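Local coordinates for antifreeze protein type II (Clupea harengus, PDB 2PY2) that probably binds to ice crystals and restrains their growth in herring, using a C-type lectin-like domain that carries a calcium ion, at residues 92-96 / 97-101. Numbering follows the deposited sequence.
Sequences QPDTT and LTECC. With CA (calcium ion), chain G.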
# COMPACT_ATOMS: atom_id res chain seq x y z
N GLN A 92 -6.22 -1.23 15.28
CA GLN A 92 -6.55 -0.96 13.88
C GLN A 92 -7.23 -2.16 13.24
O GLN A 92 -6.99 -3.30 13.64
CB GLN A 92 -5.27 -0.63 13.11
CG GLN A 92 -4.55 0.56 13.68
CD GLN A 92 -5.37 1.81 13.55
OE1 GLN A 92 -5.71 2.21 12.45
NE2 GLN A 92 -5.72 2.42 14.68
N PRO A 93 -8.11 -1.92 12.24
CA PRO A 93 -8.46 -0.60 11.71
C PRO A 93 -9.64 0.03 12.46
O PRO A 93 -10.41 -0.67 13.11
CB PRO A 93 -8.81 -0.90 10.25
CG PRO A 93 -9.51 -2.22 10.38
CD PRO A 93 -8.64 -2.99 11.37
N ASP A 94 -9.78 1.35 12.37
CA ASP A 94 -10.90 2.00 13.04
C ASP A 94 -12.20 1.80 12.25
O ASP A 94 -13.28 1.77 12.83
CB ASP A 94 -10.60 3.49 13.23
CG ASP A 94 -9.51 3.74 14.26
OD1 ASP A 94 -9.75 3.51 15.46
OD2 ASP A 94 -8.40 4.14 13.87
N THR A 95 -12.06 1.65 10.94
CA THR A 95 -13.16 1.43 9.99
C THR A 95 -14.04 2.66 9.76
O THR A 95 -15.08 2.57 9.09
CB THR A 95 -14.08 0.23 10.36
OG1 THR A 95 -14.95 0.59 11.45
CG2 THR A 95 -13.25 -1.00 10.76
N THR A 96 -13.62 3.81 10.29
CA THR A 96 -14.36 5.05 10.12
C THR A 96 -14.16 5.49 8.67
O THR A 96 -13.03 5.47 8.17
CB THR A 96 -13.82 6.17 11.02
OG1 THR A 96 -13.59 5.66 12.34
CG2 THR A 96 -14.82 7.32 11.11
N LEU A 97 -15.23 5.90 8.00
CA LEU A 97 -15.10 6.33 6.61
C LEU A 97 -14.19 7.54 6.45
O LEU A 97 -13.71 7.81 5.35
CB LEU A 97 -16.48 6.62 6.01
CG LEU A 97 -17.43 5.43 5.88
CD1 LEU A 97 -18.82 5.92 5.51
CD2 LEU A 97 -16.90 4.47 4.82
N THR A 98 -13.95 8.28 7.53
CA THR A 98 -13.09 9.46 7.44
C THR A 98 -11.59 9.13 7.40
O THR A 98 -10.76 10.01 7.16
CB THR A 98 -13.34 10.45 8.59
OG1 THR A 98 -13.08 9.81 9.84
CG2 THR A 98 -14.78 10.93 8.55
N GLU A 99 -11.24 7.87 7.64
CA GLU A 99 -9.84 7.43 7.63
C GLU A 99 -9.89 6.03 7.02
O GLU A 99 -9.62 5.04 7.68
CB GLU A 99 -9.31 7.38 9.07
CG GLU A 99 -10.14 6.49 9.98
CD GLU A 99 -9.78 6.65 11.45
OE1 GLU A 99 -8.57 6.67 11.77
OE2 GLU A 99 -10.71 6.75 12.27
N CYS A 100 -10.21 5.98 5.73
CA CYS A 100 -10.42 4.71 5.06
C CYS A 100 -9.37 4.14 4.11
O CYS A 100 -9.61 3.10 3.48
CB CYS A 100 -11.78 4.79 4.34
SG CYS A 100 -11.88 6.15 3.14
N CYS A 101 -8.20 4.78 4.01
CA CYS A 101 -7.12 4.32 3.13
C CYS A 101 -6.03 3.65 3.96
O CYS A 101 -5.69 4.14 5.03
CB CYS A 101 -6.55 5.52 2.36
SG CYS A 101 -7.65 6.09 1.02
CA CA G . -6.98 4.34 11.84
O HOH W 1 -5.29 5.96 13.07
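The carboxylates of Asp-94 and Glu-99 lie with their planes only 23° apart and meet at one calcium ion in the long loop of a C-type lectin fold; Gln-92 NE2 comes from above the Asp-94 plane, 45° out of it, in a long hydrogen bond to OD2. Asp-94 OD2 and Glu-99 OE1 approach each other to 3.3 Å; both oxygens bind the ion, whose charge probably offsets their repulsion. Asp-94 OD2 coordinates calcium at 2.5 Å. The Gln-92 amide presents OE1 to the metal, while the cis peptide before Pro-93, a hallmark of this lectin site, turns the chain between the two ligands. Water 1, Asn-113 and Asp-114 complete the coordination. Glu-99 OE1 is a looser ligand, 2.8 Å from calcium. Glu-99 CG sits between its backbone N and carbonyl carbon (chi1 56°), and the extended chain beyond carries the carboxylate back toward Asp-94, where OE2 lies 3.4 Å from Asp-94 CB. The type I beta turn with Leu-97 and Thr-98 at its corners closes with a nearly straight bond from Glu-99 N to Thr-96 O (3.0 Å); just after it, the Cys-100 disulfide to Cys-69 ties the chain to a neighbouring loop. Thr-96 thus grips Glu-99 twice: besides this backbone bond, Thr-96 OG1 donates at 3.1 Å to the anti side of Glu-99 OE2, the oxygen turned from the metal.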